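Local coordinates for protein LysR family transcriptional regulator (Vibrio vulnificus, PDB 5B7H) that probably acts as a DNA-binding transcription regulator of the LysR family, an OxyR-type protein of which this chain is the C-terminal regulatory domain, at residues Leu69-Pro74 against Gly195-Pro200; Arg83-Asp88 against Gln210-Val215. The protein carries 1 engineered substitution. All blocks are in the same frame, centred on the assembly; numbering follows the deposited sequence.

Interaction 1. Residues Leu69-Pro74 against Gly195-Pro200. With SO4 (sulfate ion), chain D.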
loop_
_atom_site.group_PDB
_atom_site.type_symbol
_atom_site.label_atom_id
_atom_site.label_comp_id
_atom_site.label_asym_id
_atom_site.label_seq_id
_atom_site.Cartn_x
_atom_site.Cartn_y
_atom_site.Cartn_z
ATOM N N LEU A 69 -14.414 7.971 -9.280
ATOM C CA LEU A 69 -13.723 6.836 -8.681
ATOM C C LEU A 69 -13.218 5.931 -9.779
ATOM O O LEU A 69 -13.841 5.810 -10.839
ATOM C CB LEU A 69 -14.665 5.976 -7.804
ATOM C CG LEU A 69 -15.556 6.760 -6.808
ATOM C CD1 LEU A 69 -16.508 5.773 -6.086
ATOM C CD2 LEU A 69 -14.652 7.545 -5.831
ATOM N N ILE A 70 -12.111 5.255 -9.499
ATOM C CA ILE A 70 -11.661 4.098 -10.263
ATOM C C ILE A 70 -11.835 2.911 -9.333
ATOM O O ILE A 70 -11.179 2.833 -8.266
ATOM C CB ILE A 70 -10.223 4.255 -10.788
ATOM C CG1 ILE A 70 -10.130 5.445 -11.760
ATOM C CG2 ILE A 70 -9.798 2.932 -11.419
ATOM C CD1 ILE A 70 -8.638 5.762 -12.284
ATOM N N LEU A 71 -12.734 2.013 -9.720
ATOM C CA LEU A 71 -13.106 0.862 -8.911
ATOM C C LEU A 71 -12.879 -0.408 -9.704
ATOM O O LEU A 71 -12.790 -0.404 -10.932
ATOM C CB LEU A 71 -14.616 0.916 -8.547
ATOM C CG LEU A 71 -15.135 2.089 -7.690
ATOM C CD1 LEU A 71 -16.575 1.887 -7.308
ATOM C CD2 LEU A 71 -14.291 2.206 -6.430
ATOM N N ALA A 72 -12.794 -1.517 -8.969
ATOM C CA ALA A 72 -13.024 -2.839 -9.561
ATOM C C ALA A 72 -14.524 -3.147 -9.560
ATOM O O ALA A 72 -15.218 -2.927 -8.559
ATOM C CB ALA A 72 -12.236 -3.907 -8.791
ATOM N N LEU A 73 -15.025 -3.603 -10.712
ATOM C CA LEU A 73 -16.440 -3.891 -10.879
ATOM C C LEU A 73 -16.631 -5.381 -11.157
ATOM O O LEU A 73 -15.726 -6.042 -11.667
ATOM C CB LEU A 73 -17.005 -3.052 -12.038
ATOM C CG LEU A 73 -16.966 -1.527 -11.817
ATOM C CD1 LEU A 73 -17.608 -0.891 -13.090
ATOM C CD2 LEU A 73 -17.684 -1.024 -10.561
ATOM N N PRO A 74 -17.801 -5.952 -10.840
ATOM C CA PRO A 74 -18.974 -5.288 -10.301
ATOM C C PRO A 74 -18.948 -5.163 -8.802
ATOM O O PRO A 74 -18.483 -6.070 -8.040
ATOM C CB PRO A 74 -20.112 -6.232 -10.711
ATOM C CG PRO A 74 -19.475 -7.611 -10.666
ATOM C CD PRO A 74 -18.028 -7.398 -11.106
ATOM N N GLY A 195 -13.373 0.050 -13.735
ATOM C CA GLY A 195 -14.235 1.069 -14.295
ATOM C C GLY A 195 -14.137 2.391 -13.573
ATOM O O GLY A 195 -13.582 2.485 -12.487
ATOM N N LEU A 196 -14.688 3.412 -14.222
ATOM C CA LEU A 196 -14.831 4.741 -13.642
ATOM C C LEU A 196 -16.285 4.901 -13.205
ATOM O O LEU A 196 -17.207 4.436 -13.886
ATOM C CB LEU A 196 -14.485 5.878 -14.612
ATOM C CG LEU A 196 -12.978 6.230 -14.606
ATOM C CD1 LEU A 196 -12.095 5.033 -15.132
ATOM C CD2 LEU A 196 -12.755 7.547 -15.425
ATOM N N VAL A 197 -16.494 5.594 -12.099
ATOM C CA VAL A 197 -17.831 5.766 -11.511
ATOM C C VAL A 197 -17.989 7.216 -11.081
ATOM O O VAL A 197 -17.104 7.766 -10.415
ATOM C CB VAL A 197 -18.012 4.855 -10.285
ATOM C CG1 VAL A 197 -19.441 4.985 -9.685
ATOM C CG2 VAL A 197 -17.798 3.379 -10.706
ATOM N N TRP A 198 -19.152 7.820 -11.368
ATOM C CA TRP A 198 -19.367 9.237 -11.051
ATOM C C TRP A 198 -20.856 9.501 -10.853
ATOM O O TRP A 198 -21.688 8.629 -11.080
ATOM C CB TRP A 198 -18.808 10.193 -12.103
ATOM C CG TRP A 198 -19.403 10.075 -13.483
ATOM C CD1 TRP A 198 -20.451 10.809 -13.990
ATOM C CD2 TRP A 198 -18.924 9.242 -14.556
ATOM N NE1 TRP A 198 -20.658 10.481 -15.345
ATOM C CE2 TRP A 198 -19.732 9.512 -15.691
ATOM C CE3 TRP A 198 -17.913 8.278 -14.656
ATOM C CZ2 TRP A 198 -19.547 8.847 -16.931
ATOM C CZ3 TRP A 198 -17.725 7.621 -15.909
ATOM C CH2 TRP A 198 -18.544 7.932 -17.023
ATOM N N ARG A 199 -21.194 10.732 -10.460
ATOM C CA ARG A 199 -22.610 11.066 -10.194
ATOM C C ARG A 199 -23.302 11.464 -11.480
ATOM O O ARG A 199 -22.763 12.267 -12.251
ATOM C CB ARG A 199 -22.710 12.240 -9.252
ATOM C CG ARG A 199 -22.144 11.928 -7.855
ATOM C CD ARG A 199 -22.394 13.089 -6.885
ATOM N NE ARG A 199 -21.751 14.324 -7.303
ATOM C CZ ARG A 199 -20.440 14.555 -7.141
ATOM N NH1 ARG A 199 -19.647 13.643 -6.553
ATOM N NH2 ARG A 199 -19.928 15.695 -7.600
ATOM N N PRO A 200 -24.511 10.956 -11.736
ATOM C CA PRO A 200 -25.239 11.381 -12.955
ATOM C C PRO A 200 -25.472 12.870 -13.033
ATOM O O PRO A 200 -25.601 13.406 -14.148
ATOM C CB PRO A 200 -26.602 10.684 -12.814
ATOM C CG PRO A 200 -26.406 9.554 -11.853
ATOM C CD PRO A 200 -25.213 9.917 -10.945
HETATM S S SO4 D . -20.501 18.822 -9.706
HETATM O O1 SO4 D . -20.828 19.013 -11.122
HETATM O O2 SO4 D . -21.420 17.838 -9.104
HETATM O O3 SO4 D . -20.533 20.101 -9.007
HETATM O O4 SO4 D . -19.114 18.375 -9.642
#
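Leu69-Leu73 and Gly195-Trp198 run side by side as neighbouring antiparallel strands in the mixed sheet of a LysR-type regulatory domain, whose fold is that of the periplasmic binding proteins. The evidence for the pairing is a ladder of four backbone hydrogen bonds. Leu69 and Val197 form one hydrogen-bonded pair, Leu69 N reaching Val197 O at 2.9 Å and Val197 N returning to Leu69 O. Leu71 and Gly195 form the next, and its two bonds are the straighter: the N-H...O angle is 169° from Gly195 N to Leu71 O. Between them lies the non-hydrogen-bonded pair Ile70-Leu196, whose CA-H groups point to the carbonyls of the neighbouring pairs, Leu196 CA 3.2 Å from Leu69 O and Ile70 CA toward Gly195 O. The short strand axes make an angle of 127°, well away from strict antiparallelism, consistent with a marked local twist or coil of the two strands.

Apolar contacts occur on both faces of the sheet. On one, Ile70 and Leu196 lie alongside each other and point the same way, Ile70 CG1 touching Leu196 CD1 at 3.9 Å; Leu30, Leu31 and Leu34 of helix 27-41 pack against Ile70 there. On the other, Leu71 and Val197 cross at nearly a right angle. CG2 of Val197 stands anti to the carbonyl carbon, which carries this branch to Leu71 CD1 at 3.9 Å. Leu57 of helix 54-62 touches Leu69 and Leu71. Further along, Leu73 CD1 lies over Gly195, 4.1 Å from Gly195 CA.

Past the end of the strand, Arg199 makes polar contacts away from 69-74. Its NH1 is bonded to the carbonyls of Leu61 and Leu66, while NH2 meets a sulfate, probably from the crystallisation liquor, at the guanidinium edge: Arg199 NH2 to sulfate O2 is 3.0 Å, with an N-H...O angle of 170°.

Interaction 2. Residues Arg83-Asp88 against Gln210-Val215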
loop_
_atom_site.group_PDB
_atom_site.type_symbol
_atom_site.label_atom_id
_atom_site.label_comp_id
_atom_site.label_asym_id
_atom_site.label_seq_id
_atom_site.Cartn_x
_atom_site.Cartn_y
_atom_site.Cartn_z
ATOM N N ARG A 83 -18.552 3.376 -16.254
ATOM C CA ARG A 83 -18.015 2.996 -17.542
ATOM C C ARG A 83 -16.880 2.017 -17.281
ATOM O O ARG A 83 -15.900 2.395 -16.636
ATOM C CB ARG A 83 -17.459 4.236 -18.258
ATOM C CG ARG A 83 -16.923 3.936 -19.615
ATOM C CD ARG A 83 -16.833 5.232 -20.451
ATOM N NE ARG A 83 -16.029 4.961 -21.601
ATOM C CZ ARG A 83 -15.714 5.857 -22.499
ATOM N NH1 ARG A 83 -16.114 7.122 -22.337
ATOM N NH2 ARG A 83 -14.935 5.484 -23.507
ATOM N N VAL A 84 -16.986 0.794 -17.786
ATOM C CA VAL A 84 -15.900 -0.177 -17.716
ATOM C C VAL A 84 -14.862 0.182 -18.766
ATOM O O VAL A 84 -15.196 0.429 -19.928
ATOM C CB VAL A 84 -16.439 -1.579 -17.967
ATOM C CG1 VAL A 84 -15.300 -2.594 -18.146
ATOM C CG2 VAL A 84 -17.359 -1.965 -16.804
ATOM N N VAL A 85 -13.595 0.192 -18.359
ATOM C CA VAL A 85 -12.514 0.657 -19.230
ATOM C C VAL A 85 -11.499 -0.414 -19.527
ATOM O O VAL A 85 -10.685 -0.229 -20.449
ATOM C CB VAL A 85 -11.803 1.892 -18.628
ATOM C CG1 VAL A 85 -12.779 3.114 -18.632
ATOM C CG2 VAL A 85 -11.283 1.615 -17.167
ATOM N N GLY A 86 -11.512 -1.512 -18.801
ATOM C CA GLY A 86 -10.627 -2.613 -19.174
ATOM C C GLY A 86 -10.738 -3.765 -18.196
ATOM O O GLY A 86 -11.549 -3.756 -17.274
ATOM N N GLN A 87 -9.925 -4.786 -18.450
ATOM C CA GLN A 87 -9.958 -6.008 -17.664
ATOM C C GLN A 87 -8.547 -6.236 -17.131
ATOM O O GLN A 87 -7.571 -6.012 -17.857
ATOM C CB GLN A 87 -10.384 -7.184 -18.579
ATOM C CG GLN A 87 -11.867 -7.141 -19.015
ATOM C CD GLN A 87 -12.150 -6.018 -20.005
ATOM O OE1 GLN A 87 -11.483 -5.909 -21.053
ATOM N NE2 GLN A 87 -13.121 -5.133 -19.662
ATOM N N ASP A 88 -8.449 -6.703 -15.891
ATOM C CA ASP A 88 -7.186 -6.911 -15.189
ATOM C C ASP A 88 -7.162 -8.390 -14.821
ATOM O O ASP A 88 -7.935 -8.824 -13.960
ATOM C CB ASP A 88 -7.213 -5.996 -13.951
ATOM C CG ASP A 88 -5.923 -6.011 -13.094
ATOM O OD1 ASP A 88 -4.797 -6.260 -13.603
ATOM O OD2 ASP A 88 -6.103 -5.707 -11.879
ATOM N N GLN A 210 -13.181 11.580 -21.211
ATOM C CA GLN A 210 -11.777 11.665 -21.674
ATOM C C GLN A 210 -10.837 10.899 -20.757
ATOM O O GLN A 210 -9.900 10.244 -21.218
ATOM C CB GLN A 210 -11.270 13.105 -21.752
ATOM C CG GLN A 210 -11.904 13.921 -22.877
ATOM C CD GLN A 210 -11.552 15.390 -22.814
ATOM O OE1 GLN A 210 -12.277 16.191 -22.200
ATOM N NE2 GLN A 210 -10.435 15.760 -23.446
ATOM N N LEU A 211 -11.054 10.995 -19.443
ATOM C CA LEU A 211 -10.247 10.251 -18.515
ATOM C C LEU A 211 -10.425 8.758 -18.739
ATOM O O LEU A 211 -9.461 8.006 -18.639
ATOM C CB LEU A 211 -10.666 10.641 -17.089
ATOM C CG LEU A 211 -9.719 10.141 -16.031
ATOM C CD1 LEU A 211 -8.317 10.709 -16.268
ATOM C CD2 LEU A 211 -10.278 10.577 -14.638
ATOM N N ALA A 212 -11.662 8.305 -18.988
ATOM C CA ALA A 212 -11.911 6.884 -19.206
ATOM C C ALA A 212 -11.124 6.378 -20.417
ATOM O O ALA A 212 -10.551 5.276 -20.355
ATOM C CB ALA A 212 -13.422 6.651 -19.433
ATOM N N GLU A 213 -11.037 7.192 -21.485
ATOM C CA GLU A 213 -10.243 6.801 -22.656
ATOM C C GLU A 213 -8.778 6.621 -22.293
ATOM O O GLU A 213 -8.129 5.641 -22.719
ATOM C CB GLU A 213 -10.360 7.864 -23.744
ATOM C CG GLU A 213 -11.796 8.112 -24.196
ATOM C CD GLU A 213 -12.405 6.915 -24.894
ATOM O OE1 GLU A 213 -11.658 5.967 -25.239
ATOM O OE2 GLU A 213 -13.642 6.925 -25.095
ATOM N N VAL A 214 -8.241 7.552 -21.497
ATOM C CA VAL A 214 -6.838 7.460 -21.073
ATOM C C VAL A 214 -6.585 6.194 -20.258
ATOM O O VAL A 214 -5.640 5.432 -20.510
ATOM C CB VAL A 214 -6.454 8.714 -20.261
ATOM C CG1 VAL A 214 -5.052 8.525 -19.694
ATOM C CG2 VAL A 214 -6.477 9.961 -21.144
ATOM N N VAL A 215 -7.466 5.908 -19.298
ATOM C CA VAL A 215 -7.284 4.743 -18.453
ATOM C C VAL A 215 -7.409 3.474 -19.271
ATOM O O VAL A 215 -6.638 2.532 -19.081
ATOM C CB VAL A 215 -8.298 4.775 -17.295
ATOM C CG1 VAL A 215 -8.227 3.479 -16.477
ATOM C CG2 VAL A 215 -8.029 5.982 -16.426
HETATM O O HOH W 1 -15.326 8.708 -24.470
#
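The guanidinium of Arg83 has the methyl of Ala212 over one face and the carboxylate of Glu213 at its edge. Ala212 CB lies 3.7 Å above the plane, displaced toward the rim, and is 3.8 Å from Arg83 NE. Glu213 OE2 sits close to the guanidinium plane and takes a hydrogen bond from Arg83 NH2 in a salt bridge; the modelled 2.5 Å is unusually short and its exact length doubtful, and nothing about bond strength rests on it. The two planes are 75° apart, and NH2 meets OE2 from above the carboxylate plane. A water at the same edge accepts from Arg83 NH1 and donates to Glu213 OE2, closing a small ring of bonds.

Chain shape explains the meeting. Arg83, its CG anti to the backbone N and its chain extended from CG to NE, spans the gap from the strand and crosses the side of the helix at Ala212. Glu213 starts away from the strand and bends at chi2 (-66°), which brings its carboxylate back.

Next along the strand, on the same side, Val85 packs between strand and helix. The axes of 83-88 and 210-215 come within 8.1 Å and their N-to-C directions differ by 9°: helix-on-sheet packing, the C-terminal helix 205-217 lying on one face of the sheet of this alpha/beta regulatory domain. Val85 CG1 touches Ala212 CB at 3.7 Å, and Val85 CG2 meets Val215 CG1 at 3.6 Å. Val85 and Gly86 both face Ile194 in a classic beta bulge.

Arg83 NH1 also binds Asn209 OD1, and bonds through both terminal nitrogens restrain the guanidinium's rotation. OE2 receives both arginine and water, which would probably stabilise the ionised carboxylate.

Interactions 1 and 2 have centres about 10 Å apart and both rest on one sheet, in which strand 180-198 lies between strands 68-73 and 81-95. Their segments alternate along the chain: 69-74, 83-88, 195-200, then 210-215. Consecutive strands of the first half are thus joined to a strand and helix that follow each other near the C-terminus. Leu196 links the two directly, its N probably hydrogen-bonded to Arg83 O at 2.9 Å and its CD2 packing on Leu211 and Ala212 of helix 205-217. The C-terminal part of the chain is therefore built into the same regulatory-domain sheet and its helical cover.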